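Local coordinates for isochorismatase family protein (Enterococcus faecalis, PDB 2A67), which is of unknown function but belongs to the isochorismatase family and probably acts as a hydrolase, at residues M2-L7 with R36-Y40; V101-I106 with G126-T132; I119-H123 with I156-L162. One frame throughout, in Å; residues are numbered along the deposited sequence.

Interaction 1: M2-L7 with R36-Y40; sequences MKNRAL and RIAVY
Leu7 on strand 5-7 and Tyr40 on helix 36-40 bring the two backbones closest, with their CA atoms 7.3 Å apart. The segment axes run in roughly opposite directions, at 146° to each other. The ring of Tyr40 fills the gap between strand and helix. Leu7 CB sits over the centre of one face, 3.6 Å from the Tyr40 ring centroid. The methyl CE of selenomethionine Met2 meets the opposite face, 3.7 Å from that centroid. The Met2 chain bends at chi2 and chi3 to curl over the ring, and its selenium stands above the same face at a longer distance, a Met-aromatic contact. With CG opposite the backbone N (chi1 -172°), the Leu7 branches are sent toward the helix, and Leu7 CD2 comes 3.9 Å from Ile37 CG1. The polar end of Tyr40 meets Arg5. Arg5 NE donates to Tyr40 OH at 2.9 Å, almost straight (165°) and close to the guanidinium plane. The extended Arg5 chain carries the group there. Arg5 NH2 also comes within 3.4 Å of Arg36 NH2. Both arginines form salt bridges with Glu105, which probably lets the two like charges lie so near. Tyr40 OH is bonded to Glu105 as well. The ring is thus packed on both faces and held at its hydroxyl, which probably limits its rotation, while Glu105 probably offsets much of the positive charge of the two arginines.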
HETATM    1  N   MSE D   2      23.667   5.417   9.752  1.00 40.89           N
HETATM    2  CA  MSE D   2      23.836   4.045   9.257  1.00 41.13           C
HETATM    3  C   MSE D   2      23.738   2.998  10.358  1.00 40.19           C
HETATM    4  O   MSE D   2      24.028   1.839  10.116  1.00 41.33           O
HETATM    5  CB  MSE D   2      25.153   3.868   8.483  1.00 41.62           C
HETATM    6  CG  MSE D   2      25.157   4.438   7.056  1.00 40.58           C
HETATM    7 SE   MSE D   2      23.909   3.446   5.868  1.00 48.16          SE
HETATM    8  CE  MSE D   2      24.668   1.691   5.996  1.00 25.92           C
ATOM      9  N   LYS D   3      23.324   3.392  11.557  1.00 38.88           N
ATOM     10  CA  LYS D   3      23.066   2.429  12.627  1.00 38.44           C
ATOM     11  C   LYS D   3      21.574   2.060  12.685  1.00 35.38           C
ATOM     12  O   LYS D   3      20.731   2.873  12.328  1.00 34.58           O
ATOM     13  CB  LYS D   3      23.553   2.973  13.983  1.00 39.70           C
ATOM     14  CG  LYS D   3      24.912   2.309  14.424  1.00 42.39           C
ATOM     15  CD  LYS D   3      25.725   3.180  15.431  1.00 42.45           C
ATOM     16  CE  LYS D   3      27.161   2.625  15.633  1.00 45.01           C
ATOM     17  NZ  LYS D   3      27.758   3.108  16.940  1.00 49.37           N
ATOM     18  N   ASN D   4      21.276   0.843  13.145  1.00 32.75           N
ATOM     19  CA  ASN D   4      19.891   0.314  13.228  1.00 30.68           C
ATOM     20  C   ASN D   4      19.199   0.446  11.885  1.00 28.06           C
ATOM     21  O   ASN D   4      18.051   0.861  11.789  1.00 27.76           O
ATOM     22  CB  ASN D   4      19.117   1.041  14.350  1.00 32.11           C
ATOM     23  CG  ASN D   4      19.864   1.010  15.706  1.00 33.87           C
ATOM     24  OD1 ASN D   4      20.329   2.031  16.196  1.00 35.42           O
ATOM     25  ND2 ASN D   4      19.966  -0.161  16.299  1.00 32.71           N
ATOM     26  N   ARG D   5      19.923   0.110  10.844  1.00 26.46           N
ATOM     27  CA  ARG D   5      19.482   0.387   9.463  1.00 26.11           C
ATOM     28  C   ARG D   5      19.797  -0.816   8.598  1.00 26.23           C
ATOM     29  O   ARG D   5      20.922  -1.342   8.688  1.00 25.20           O
ATOM     30  CB  ARG D   5      20.203   1.651   8.899  1.00 26.06           C
ATOM     31  CG  ARG D   5      19.699   2.073   7.480  1.00 25.60           C
ATOM     32  CD  ARG D   5      20.332   3.453   7.163  1.00 27.01           C
ATOM     33  NE  ARG D   5      20.437   3.705   5.720  1.00 25.89           N
ATOM     34  CZ  ARG D   5      20.707   4.885   5.167  1.00 28.51           C
ATOM     35  NH1 ARG D   5      20.870   5.971   5.940  1.00 28.36           N
ATOM     36  NH2 ARG D   5      20.787   4.980   3.840  1.00 25.90           N
ATOM     37  N   ALA D   6      18.801  -1.272   7.784  1.00 27.15           N
ATOM     38  CA  ALA D   6      18.970  -2.378   6.872  1.00 27.05           C
ATOM     39  C   ALA D   6      18.593  -1.960   5.471  1.00 27.32           C
ATOM     40  O   ALA D   6      17.748  -1.076   5.272  1.00 28.73           O
ATOM     41  CB  ALA D   6      18.065  -3.592   7.279  1.00 26.84           C
ATOM     42  N   LEU D   7      19.225  -2.616   4.516  1.00 26.52           N
ATOM     43  CA  LEU D   7      18.875  -2.538   3.126  1.00 26.88           C
ATOM     44  C   LEU D   7      17.940  -3.748   2.816  1.00 27.38           C
ATOM     45  O   LEU D   7      18.325  -4.915   3.013  1.00 27.46           O
ATOM     46  CB  LEU D   7      20.131  -2.664   2.298  1.00 25.92           C
ATOM     47  CG  LEU D   7      20.082  -2.423   0.787  1.00 27.53           C
ATOM     48  CD1 LEU D   7      19.609  -0.972   0.457  1.00 26.94           C
ATOM     49  CD2 LEU D   7      21.459  -2.683   0.192  1.00 27.18           C
ATOM     50  N   ARG D  36      24.731   0.351  -3.378  1.00 31.30           N
ATOM     51  CA  ARG D  36      24.203   0.427  -2.012  1.00 30.13           C
ATOM     52  C   ARG D  36      24.678  -0.733  -1.184  1.00 30.24           C
ATOM     53  O   ARG D  36      25.039  -0.566  -0.036  1.00 30.18           O
ATOM     54  CB  ARG D  36      22.667   0.496  -2.007  1.00 29.30           C
ATOM     55  CG  ARG D  36      22.096   1.609  -2.860  1.00 29.20           C
ATOM     56  CD  ARG D  36      22.715   2.966  -2.370  1.00 31.62           C
ATOM     57  NE  ARG D  36      22.359   3.211  -0.967  1.00 27.10           N
ATOM     58  CZ  ARG D  36      23.063   3.973  -0.139  1.00 31.48           C
ATOM     59  NH1 ARG D  36      24.197   4.525  -0.551  1.00 27.27           N
ATOM     60  NH2 ARG D  36      22.643   4.172   1.094  1.00 26.85           N
ATOM     61  N   ILE D  37      24.595  -1.948  -1.748  1.00 30.50           N
ATOM     62  CA  ILE D  37      25.130  -3.146  -1.099  1.00 29.80           C
ATOM     63  C   ILE D  37      26.535  -2.861  -0.593  1.00 29.38           C
ATOM     64  O   ILE D  37      26.863  -3.156   0.545  1.00 28.86           O
ATOM     65  CB  ILE D  37      25.122  -4.361  -2.084  1.00 29.76           C
ATOM     66  CG1 ILE D  37      23.673  -4.890  -2.194  1.00 31.26           C
ATOM     67  CG2 ILE D  37      26.074  -5.464  -1.619  1.00 28.04           C
ATOM     68  CD1 ILE D  37      23.504  -6.024  -3.258  1.00 31.60           C
ATOM     69  N   ALA D  38      27.373  -2.329  -1.468  1.00 28.99           N
ATOM     70  CA  ALA D  38      28.758  -2.085  -1.118  1.00 30.28           C
ATOM     71  C   ALA D  38      28.867  -1.124   0.087  1.00 29.54           C
ATOM     72  O   ALA D  38      29.624  -1.388   1.009  1.00 30.11           O
ATOM     73  CB  ALA D  38      29.562  -1.582  -2.364  1.00 31.49           C
ATOM     74  N   VAL D  39      28.033  -0.096   0.144  1.00 29.47           N
ATOM     75  CA  VAL D  39      28.039   0.842   1.321  1.00 30.73           C
ATOM     76  C   VAL D  39      27.599   0.101   2.607  1.00 30.51           C
ATOM     77  O   VAL D  39      28.163   0.270   3.673  1.00 29.63           O
ATOM     78  CB  VAL D  39      27.079   2.025   1.083  1.00 30.54           C
ATOM     79  CG1 VAL D  39      26.801   2.822   2.357  1.00 28.69           C
ATOM     80  CG2 VAL D  39      27.547   2.937  -0.078  1.00 33.21           C
ATOM     81  N   TYR D  40      26.573  -0.735   2.504  1.00 29.44           N
ATOM     82  CA  TYR D  40      26.125  -1.511   3.663  1.00 28.27           C
ATOM     83  C   TYR D  40      27.194  -2.456   4.165  1.00 29.12           C
ATOM     84  O   TYR D  40      27.382  -2.562   5.383  1.00 29.85           O
ATOM     85  CB  TYR D  40      24.795  -2.237   3.340  1.00 26.88           C
ATOM     86  CG  TYR D  40      23.641  -1.297   3.530  1.00 22.92           C
ATOM     87  CD1 TYR D  40      23.379  -0.308   2.584  1.00 19.63           C
ATOM     88  CD2 TYR D  40      22.839  -1.373   4.663  1.00 22.62           C
ATOM     89  CE1 TYR D  40      22.347   0.605   2.750  1.00 23.53           C
ATOM     90  CE2 TYR D  40      21.759  -0.480   4.832  1.00 24.12           C
ATOM     91  CZ  TYR D  40      21.531   0.495   3.877  1.00 26.56           C
ATOM     92  OH  TYR D  40      20.498   1.396   4.036  1.00 26.96           O
TER

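Interaction 2: V101-I106 with G126-T132; sequences VQTLEI and GYTCLMT
Thr103, Leu104 and Glu105 pair with Thr128, Cys129 and Leu130 as neighbouring parallel strands. Four backbone hydrogen bonds join them. Thr128 N reaches Gln102 O at 2.9 Å, and Leu104 N reaches Thr128 O at 2.8 Å. Leu130 N then bonds to Leu104 O, and Ile106 N to Leu130 O. The segment axes are twisted by 27°. On one face of the sheet, the Thr103 and Thr128 side chains stand next to each other in the same direction. Thr103 CG2 also presses on Leu130 CD1 at 3.5 Å, a tight carbon contact. Glu105 shares this face. Its extended chain starts with CG opposite the backbone N (chi1 -177°) and takes the carboxylate out to Thr132. There Thr132 OG1 donates to Glu105 OE2 in a short bond of 2.6 Å. The hydroxyl comes from the anti side and 34° out of the carboxylate plane. Leu104 and Cys129 are on the opposite face, and their apolar contacts are with Tyr127 and Ile106. Leu104 CD1 leans on the Tyr127 ring off-centre, 3.8 Å from Tyr127 CG, while Val101 O and Gln102 O lie at that ring's edge. Ile106 CD1 touches Cys129 SG at 4.1 Å. Past the last direct backbone bond, a water accepts from Thr132 N and donates to Ile106 O.

Further out, the Glu105 carboxylate is also met by Arg5 of strand 5-10 and Arg36 of helix 26-42. Leu96 of helix 92-98 backs Leu104 and Tyr127, and Ala122 of helix 111-125 backs Leu104 and Cys129. Gly126 ends helix 111-125 in a Schellman motif with positive phi. Strand 103-109, helix 111-125 and strand 128-137 together form a beta-alpha-beta crossover in the parallel sheet of the isochorismatase-family alpha/beta fold.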
ATOM      1  N   VAL D 101      16.679  -3.261  14.032  1.00 29.73           N
ATOM      2  CA  VAL D 101      16.581  -2.402  12.856  1.00 29.52           C
ATOM      3  C   VAL D 101      15.333  -1.577  12.993  1.00 30.80           C
ATOM      4  O   VAL D 101      14.247  -2.110  13.228  1.00 30.98           O
ATOM      5  CB  VAL D 101      16.582  -3.202  11.525  1.00 30.32           C
ATOM      6  CG1 VAL D 101      16.215  -2.312  10.297  1.00 26.04           C
ATOM      7  CG2 VAL D 101      17.957  -3.903  11.306  1.00 29.51           C
ATOM      8  N   GLN D 102      15.486  -0.257  12.876  1.00 28.94           N
ATOM      9  CA  GLN D 102      14.359   0.631  12.897  1.00 30.01           C
ATOM     10  C   GLN D 102      14.190   1.316  11.524  1.00 28.86           C
ATOM     11  O   GLN D 102      13.129   1.833  11.214  1.00 30.60           O
ATOM     12  CB  GLN D 102      14.553   1.650  14.074  1.00 31.46           C
ATOM     13  CG  GLN D 102      13.765   2.986  14.004  1.00 37.98           C
ATOM     14  CD  GLN D 102      12.232   2.795  13.981  1.00 44.44           C
ATOM     15  OE1 GLN D 102      11.483   3.667  13.464  1.00 44.95           O
ATOM     16  NE2 GLN D 102      11.759   1.648  14.536  1.00 44.86           N
ATOM     17  N   THR D 103      15.217   1.263  10.682  1.00 27.56           N
ATOM     18  CA  THR D 103      15.246   2.052   9.443  1.00 26.65           C
ATOM     19  C   THR D 103      15.469   1.102   8.321  1.00 26.00           C
ATOM     20  O   THR D 103      16.374   0.272   8.405  1.00 25.46           O
ATOM     21  CB  THR D 103      16.390   3.170   9.483  1.00 26.67           C
ATOM     22  OG1 THR D 103      16.078   4.066  10.530  1.00 27.62           O
ATOM     23  CG2 THR D 103      16.362   4.009   8.283  1.00 25.78           C
ATOM     24  N   LEU D 104      14.649   1.229   7.267  1.00 24.74           N
ATOM     25  CA  LEU D 104      14.719   0.305   6.140  1.00 25.08           C
ATOM     26  C   LEU D 104      14.942   1.141   4.921  1.00 24.39           C
ATOM     27  O   LEU D 104      14.155   2.041   4.647  1.00 25.09           O
ATOM     28  CB  LEU D 104      13.330  -0.401   5.944  1.00 24.29           C
ATOM     29  CG  LEU D 104      12.926  -1.302   7.105  1.00 26.29           C
ATOM     30  CD1 LEU D 104      11.489  -1.847   6.899  1.00 25.09           C
ATOM     31  CD2 LEU D 104      13.997  -2.447   7.221  1.00 26.86           C
ATOM     32  N   GLU D 105      15.983   0.816   4.171  1.00 24.90           N
ATOM     33  CA  GLU D 105      16.183   1.364   2.821  1.00 26.40           C
ATOM     34  C   GLU D 105      15.697   0.310   1.816  1.00 26.19           C
ATOM     35  O   GLU D 105      16.278  -0.758   1.703  1.00 27.26           O
ATOM     36  CB  GLU D 105      17.666   1.688   2.533  1.00 26.13           C
ATOM     37  CG  GLU D 105      17.864   2.336   1.154  1.00 26.68           C
ATOM     38  CD  GLU D 105      19.320   2.756   0.886  1.00 29.10           C
ATOM     39  OE1 GLU D 105      20.111   2.952   1.861  1.00 26.99           O
ATOM     40  OE2 GLU D 105      19.637   2.926  -0.308  1.00 27.97           O
ATOM     41  N   ILE D 106      14.680   0.649   1.041  1.00 26.91           N
ATOM     42  CA  ILE D 106      13.963  -0.344   0.233  1.00 26.41           C
ATOM     43  C   ILE D 106      14.217  -0.213  -1.263  1.00 26.96           C
ATOM     44  O   ILE D 106      14.235   0.885  -1.824  1.00 25.55           O
ATOM     45  CB  ILE D 106      12.441  -0.254   0.556  1.00 26.52           C
ATOM     46  CG1 ILE D 106      12.215  -0.635   2.032  1.00 26.72           C
ATOM     47  CG2 ILE D 106      11.588  -1.231  -0.357  1.00 26.40           C
ATOM     48  CD1 ILE D 106      10.908  -0.167   2.671  1.00 27.05           C
ATOM     49  N   GLY D 126       5.665   1.120  11.736  1.00 25.72           N
ATOM     50  CA  GLY D 126       6.419   2.077  12.587  1.00 25.13           C
ATOM     51  C   GLY D 126       7.877   2.143  12.149  1.00 26.61           C
ATOM     52  O   GLY D 126       8.699   2.777  12.847  1.00 25.49           O
ATOM     53  N   TYR D 127       8.244   1.542  11.012  1.00 23.91           N
ATOM     54  CA  TYR D 127       9.649   1.659  10.538  1.00 24.81           C
ATOM     55  C   TYR D 127       9.828   2.945   9.813  1.00 25.51           C
ATOM     56  O   TYR D 127       8.874   3.455   9.184  1.00 25.41           O
ATOM     57  CB  TYR D 127      10.143   0.506   9.610  1.00 25.30           C
ATOM     58  CG  TYR D 127      10.103  -0.834  10.277  1.00 26.29           C
ATOM     59  CD1 TYR D 127      11.162  -1.264  11.093  1.00 28.11           C
ATOM     60  CD2 TYR D 127       8.977  -1.679  10.125  1.00 29.79           C
ATOM     61  CE1 TYR D 127      11.103  -2.482  11.750  1.00 25.82           C
ATOM     62  CE2 TYR D 127       8.926  -2.968  10.749  1.00 27.48           C
ATOM     63  CZ  TYR D 127       9.997  -3.339  11.556  1.00 29.12           C
ATOM     64  OH  TYR D 127      10.017  -4.557  12.216  1.00 31.00           O
ATOM     65  N   THR D 128      11.055   3.476   9.920  1.00 24.99           N
ATOM     66  CA  THR D 128      11.491   4.630   9.139  1.00 26.08           C
ATOM     67  C   THR D 128      11.962   4.170   7.759  1.00 26.34           C
ATOM     68  O   THR D 128      12.876   3.362   7.665  1.00 28.59           O
ATOM     69  CB  THR D 128      12.593   5.461   9.944  1.00 25.45           C
ATOM     70  OG1 THR D 128      11.999   5.877  11.182  1.00 27.39           O
ATOM     71  CG2 THR D 128      13.091   6.655   9.117  1.00 27.93           C
ATOM     72  N   CYS D 129      11.320   4.639   6.687  1.00 25.89           N
ATOM     73  CA  CYS D 129      11.649   4.091   5.363  1.00 26.81           C
ATOM     74  C   CYS D 129      12.414   5.109   4.544  1.00 26.52           C
ATOM     75  O   CYS D 129      12.137   6.326   4.647  1.00 24.50           O
ATOM     76  CB  CYS D 129      10.383   3.644   4.627  1.00 25.87           C
ATOM     77  SG  CYS D 129       9.576   2.333   5.588  1.00 28.60           S
ATOM     78  N   LEU D 130      13.374   4.582   3.771  1.00 25.32           N
ATOM     79  CA  LEU D 130      14.269   5.349   2.884  1.00 25.90           C
ATOM     80  C   LEU D 130      14.313   4.664   1.523  1.00 27.31           C
ATOM     81  O   LEU D 130      14.066   3.494   1.438  1.00 27.14           O
ATOM     82  CB  LEU D 130      15.696   5.344   3.438  1.00 25.03           C
ATOM     83  CG  LEU D 130      15.846   5.867   4.889  1.00 24.48           C
ATOM     84  CD1 LEU D 130      17.265   5.584   5.329  1.00 23.00           C
ATOM     85  CD2 LEU D 130      15.461   7.337   5.051  1.00 23.35           C
HETATM   86  N   MSE D 131      14.654   5.397   0.479  1.00 27.97           N
HETATM   87  CA  MSE D 131      14.851   4.811  -0.825  1.00 28.34           C
HETATM   88  C   MSE D 131      15.908   5.559  -1.646  1.00 27.79           C
HETATM   89  O   MSE D 131      15.907   6.780  -1.698  1.00 27.36           O
HETATM   90  CB  MSE D 131      13.546   4.862  -1.595  1.00 26.35           C
HETATM   91  CG  MSE D 131      13.644   4.195  -2.945  1.00 29.42           C
HETATM   92 SE   MSE D 131      11.842   3.873  -3.714  1.00 33.20          SE
HETATM   93  CE  MSE D 131      11.522   2.043  -3.082  1.00 27.38           C
ATOM     94  N   THR D 132      16.775   4.829  -2.324  1.00 28.05           N
ATOM     95  CA  THR D 132      17.680   5.439  -3.303  1.00 29.15           C
ATOM     96  C   THR D 132      16.862   5.594  -4.584  1.00 29.57           C
ATOM     97  O   THR D 132      16.225   4.628  -5.043  1.00 30.67           O
ATOM     98  CB  THR D 132      18.950   4.551  -3.499  1.00 27.71           C
ATOM     99  OG1 THR D 132      19.721   4.590  -2.299  1.00 28.08           O
ATOM    100  CG2 THR D 132      19.825   4.999  -4.675  1.00 29.85           C
TER
HETATM  101  O   HOH W   1      16.559   2.091  -2.547  1.00 25.58           O

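Interaction 3: I119-H123 with I156-L162; sequences IRMAH and IWAGRFL
Ile119 makes most of the apolar contacts between helix 119-123 and the 156-162 segment. Its CD1 points at the face of Trp157, 3.5 Å from the centroid of the six-membered ring and nearly over its centre, a CH-pi contact. The same methyl packs on Leu162 CD2 at 3.7 Å. The other branch, Ile119 CG2, is 3.5 Å from Phe161 CB.

The aromatic contact is T-shaped. Phe161 turns an edge to the face of His123, with ring centroids 5.5 Å apart and planes at 83°. Phe161 CD1 does the touching, 3.8 Å from His123 CG. The imidazole swings out to meet it with CG opposite its backbone N (chi1 169°).

The segments belong to an alpha/beta fold. Helix 111-125 packs here against the end of helix 146-157 and the turn that leads to strand 163-164. Trp157 O fastens this turn by accepting from both Phe161 N and Leu162 N, which approach from opposite faces of the carbonyl plane.

Arg120 adds a further set of contacts. It runs over one face of Phe161, with Arg120 CG 4.0 Å from the ring centroid and Arg120 CD 3.7 Å from Phe161 CZ. Farther along, Arg120 NH2 touches the side chain of Ile156. The charged end has other partners. Arg120 NE forms salt bridges with Asp116 of its own chain and Asp116 of the second subunit, while Arg120 NH1 bonds to Thr117 OG1 and Glu112 O of that subunit. Asp116 of the same chain also accepts from Trp157 NE1. His123 stacks on His83 of the second subunit.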
ATOM      1  N   ILE D 119       6.395  -1.108   1.446  1.00 24.73           N
ATOM      2  CA  ILE D 119       6.660   0.310   1.876  1.00 25.35           C
ATOM      3  C   ILE D 119       5.497   0.807   2.760  1.00 25.25           C
ATOM      4  O   ILE D 119       5.726   1.228   3.879  1.00 25.45           O
ATOM      5  CB  ILE D 119       6.845   1.223   0.665  1.00 24.88           C
ATOM      6  CG1 ILE D 119       8.223   0.951   0.025  1.00 22.45           C
ATOM      7  CG2 ILE D 119       6.715   2.752   1.073  1.00 24.82           C
ATOM      8  CD1 ILE D 119       8.332   1.631  -1.362  1.00 20.27           C
ATOM      9  N   ARG D 120       4.261   0.653   2.284  1.00 24.82           N
ATOM     10  CA  ARG D 120       3.044   1.027   3.051  1.00 25.47           C
ATOM     11  C   ARG D 120       2.937   0.228   4.323  1.00 25.65           C
ATOM     12  O   ARG D 120       2.653   0.797   5.379  1.00 26.05           O
ATOM     13  CB  ARG D 120       1.766   0.882   2.209  1.00 25.93           C
ATOM     14  CG  ARG D 120       1.869   1.724   0.925  1.00 24.61           C
ATOM     15  CD  ARG D 120       0.525   2.128   0.392  1.00 22.43           C
ATOM     16  NE  ARG D 120       0.629   2.378  -1.066  1.00 21.67           N
ATOM     17  CZ  ARG D 120      -0.054   3.310  -1.730  1.00 21.78           C
ATOM     18  NH1 ARG D 120      -0.916   4.133  -1.102  1.00 20.45           N
ATOM     19  NH2 ARG D 120       0.116   3.422  -3.050  1.00 21.99           N
HETATM   20  N   MSE D 121       3.237  -1.067   4.243  1.00 23.46           N
HETATM   21  CA  MSE D 121       3.269  -1.897   5.458  1.00 24.75           C
HETATM   22  C   MSE D 121       4.374  -1.484   6.476  1.00 23.71           C
HETATM   23  O   MSE D 121       4.111  -1.387   7.662  1.00 22.19           O
HETATM   24  CB  MSE D 121       3.398  -3.386   5.061  1.00 26.48           C
HETATM   25  CG  MSE D 121       3.235  -4.330   6.209  1.00 33.49           C
HETATM   26 SE   MSE D 121       1.344  -4.511   6.881  1.00 49.44          SE
HETATM   27  CE  MSE D 121       0.557  -3.990   5.627  1.00 18.97           C
ATOM     28  N   ALA D 122       5.602  -1.360   6.004  1.00 22.62           N
ATOM     29  CA  ALA D 122       6.716  -1.061   6.850  1.00 22.95           C
ATOM     30  C   ALA D 122       6.422   0.297   7.511  1.00 22.31           C
ATOM     31  O   ALA D 122       6.623   0.416   8.689  1.00 23.71           O
ATOM     32  CB  ALA D 122       7.973  -0.965   6.014  1.00 22.85           C
ATOM     33  N   HIS D 123       5.950   1.286   6.759  1.00 21.83           N
ATOM     34  CA  HIS D 123       5.661   2.615   7.365  1.00 23.96           C
ATOM     35  C   HIS D 123       4.581   2.413   8.457  1.00 24.92           C
ATOM     36  O   HIS D 123       4.615   2.948   9.604  1.00 22.04           O
ATOM     37  CB  HIS D 123       5.116   3.573   6.297  1.00 22.79           C
ATOM     38  CG  HIS D 123       4.554   4.831   6.901  1.00 25.24           C
ATOM     39  ND1 HIS D 123       3.260   4.927   7.397  1.00 21.24           N
ATOM     40  CD2 HIS D 123       5.167   6.000   7.208  1.00 26.02           C
ATOM     41  CE1 HIS D 123       3.090   6.137   7.921  1.00 29.47           C
ATOM     42  NE2 HIS D 123       4.235   6.796   7.832  1.00 22.90           N
ATOM     43  N   ILE D 156       3.851   9.012  -4.956  1.00 26.56           N
ATOM     44  CA  ILE D 156       3.046   8.740  -3.749  1.00 25.08           C
ATOM     45  C   ILE D 156       3.945   8.479  -2.512  1.00 25.26           C
ATOM     46  O   ILE D 156       3.660   8.943  -1.418  1.00 25.25           O
ATOM     47  CB  ILE D 156       2.156   7.505  -3.940  1.00 24.79           C
ATOM     48  CG1 ILE D 156       1.109   7.738  -5.060  1.00 24.82           C
ATOM     49  CG2 ILE D 156       1.456   7.132  -2.602  1.00 23.33           C
ATOM     50  CD1 ILE D 156       0.393   6.427  -5.435  1.00 24.01           C
ATOM     51  N   TRP D 157       5.008   7.709  -2.681  1.00 25.07           N
ATOM     52  CA  TRP D 157       5.847   7.341  -1.557  1.00 24.80           C
ATOM     53  C   TRP D 157       6.641   8.546  -0.983  1.00 25.53           C
ATOM     54  O   TRP D 157       6.805   8.635   0.224  1.00 25.92           O
ATOM     55  CB  TRP D 157       6.857   6.290  -1.967  1.00 24.81           C
ATOM     56  CG  TRP D 157       6.230   5.031  -2.625  1.00 24.77           C
ATOM     57  CD1 TRP D 157       4.954   4.489  -2.439  1.00 26.74           C
ATOM     58  CD2 TRP D 157       6.918   4.153  -3.490  1.00 23.33           C
ATOM     59  NE1 TRP D 157       4.820   3.336  -3.224  1.00 23.65           N
ATOM     60  CE2 TRP D 157       6.023   3.086  -3.832  1.00 22.95           C
ATOM     61  CE3 TRP D 157       8.218   4.162  -4.028  1.00 25.40           C
ATOM     62  CZ2 TRP D 157       6.373   2.061  -4.727  1.00 26.24           C
ATOM     63  CZ3 TRP D 157       8.592   3.127  -4.905  1.00 26.26           C
ATOM     64  CH2 TRP D 157       7.632   2.054  -5.245  1.00 26.31           C
ATOM     65  N   ALA D 158       7.097   9.433  -1.841  1.00 25.79           N
ATOM     66  CA  ALA D 158       7.995  10.540  -1.410  1.00 27.10           C
ATOM     67  C   ALA D 158       7.329  11.343  -0.327  1.00 28.23           C
ATOM     68  O   ALA D 158       6.229  11.885  -0.527  1.00 28.59           O
ATOM     69  CB  ALA D 158       8.340  11.426  -2.586  1.00 26.51           C
ATOM     70  N   GLY D 159       7.952  11.374   0.848  1.00 28.63           N
ATOM     71  CA  GLY D 159       7.448  12.237   1.911  1.00 30.96           C
ATOM     72  C   GLY D 159       6.362  11.573   2.742  1.00 32.42           C
ATOM     73  O   GLY D 159       6.396  11.595   3.982  1.00 33.80           O
ATOM     74  N   ARG D 160       5.406  10.884   2.114  1.00 32.77           N
ATOM     75  CA  ARG D 160       4.381  10.305   2.972  1.00 30.11           C
ATOM     76  C   ARG D 160       4.714   8.961   3.574  1.00 28.18           C
ATOM     77  O   ARG D 160       4.336   8.690   4.731  1.00 27.00           O
ATOM     78  CB  ARG D 160       3.015  10.393   2.327  1.00 34.56           C
ATOM     79  CG  ARG D 160       2.834   9.523   1.236  1.00 36.44           C
ATOM     80  CD  ARG D 160       1.361   9.233   1.038  1.00 41.38           C
ATOM     81  NE  ARG D 160       0.542  10.424   0.820  1.00 40.61           N
ATOM     82  CZ  ARG D 160       0.704  11.372  -0.095  1.00 41.02           C
ATOM     83  NH1 ARG D 160       1.722  11.390  -0.968  1.00 42.88           N
ATOM     84  NH2 ARG D 160      -0.205  12.337  -0.121  1.00 43.20           N
ATOM     85  N   PHE D 161       5.494   8.148   2.875  1.00 25.25           N
ATOM     86  CA  PHE D 161       5.890   6.879   3.458  1.00 25.52           C
ATOM     87  C   PHE D 161       7.392   6.771   3.698  1.00 24.68           C
ATOM     88  O   PHE D 161       7.823   5.938   4.515  1.00 24.77           O
ATOM     89  CB  PHE D 161       5.486   5.658   2.576  1.00 23.41           C
ATOM     90  CG  PHE D 161       3.982   5.527   2.368  1.00 24.71           C
ATOM     91  CD1 PHE D 161       3.154   5.106   3.392  1.00 26.11           C
ATOM     92  CD2 PHE D 161       3.419   5.803   1.141  1.00 25.34           C
ATOM     93  CE1 PHE D 161       1.758   5.019   3.196  1.00 26.42           C
ATOM     94  CE2 PHE D 161       2.026   5.711   0.933  1.00 28.50           C
ATOM     95  CZ  PHE D 161       1.200   5.349   1.974  1.00 24.29           C
ATOM     96  N   LEU D 162       8.175   7.504   2.905  1.00 24.39           N
ATOM     97  CA  LEU D 162       9.645   7.331   2.919  1.00 24.51           C
ATOM     98  C   LEU D 162      10.328   8.636   2.482  1.00 24.96           C
ATOM     99  O   LEU D 162       9.681   9.568   2.022  1.00 26.29           O
ATOM    100  CB  LEU D 162      10.098   6.109   2.062  1.00 24.15           C
ATOM    101  CG  LEU D 162       9.716   6.042   0.554  1.00 25.52           C
ATOM    102  CD1 LEU D 162      10.512   7.105  -0.257  1.00 26.42           C
ATOM    103  CD2 LEU D 162      10.042   4.646   0.022  1.00 26.29           C
TER

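Interaction 2 lies between the other two, its centre 10 Å from that of interaction 1 and 9 Å from that of interaction 3. Interactions 1 and 3 do not touch; their nearest atoms are about 10 Å apart. Strands 5-10 and 103-109 are neighbours in the sheet, and Ala6 O meets Glu105 N at 2.8 Å. On one face of that sheet, Tyr40 OH lies 2.7 Å from Glu105 OE1, which ties helix 26-42 to interaction 2. On the other face, Met131 SE packs on Trp157 CZ3 at 3.5 Å. Along the chain, interactions 2 and 3 cross: helix 111-125 comes between the two paired strands in sequence. All three contacts are structural packing and pairing in the alpha/beta fold.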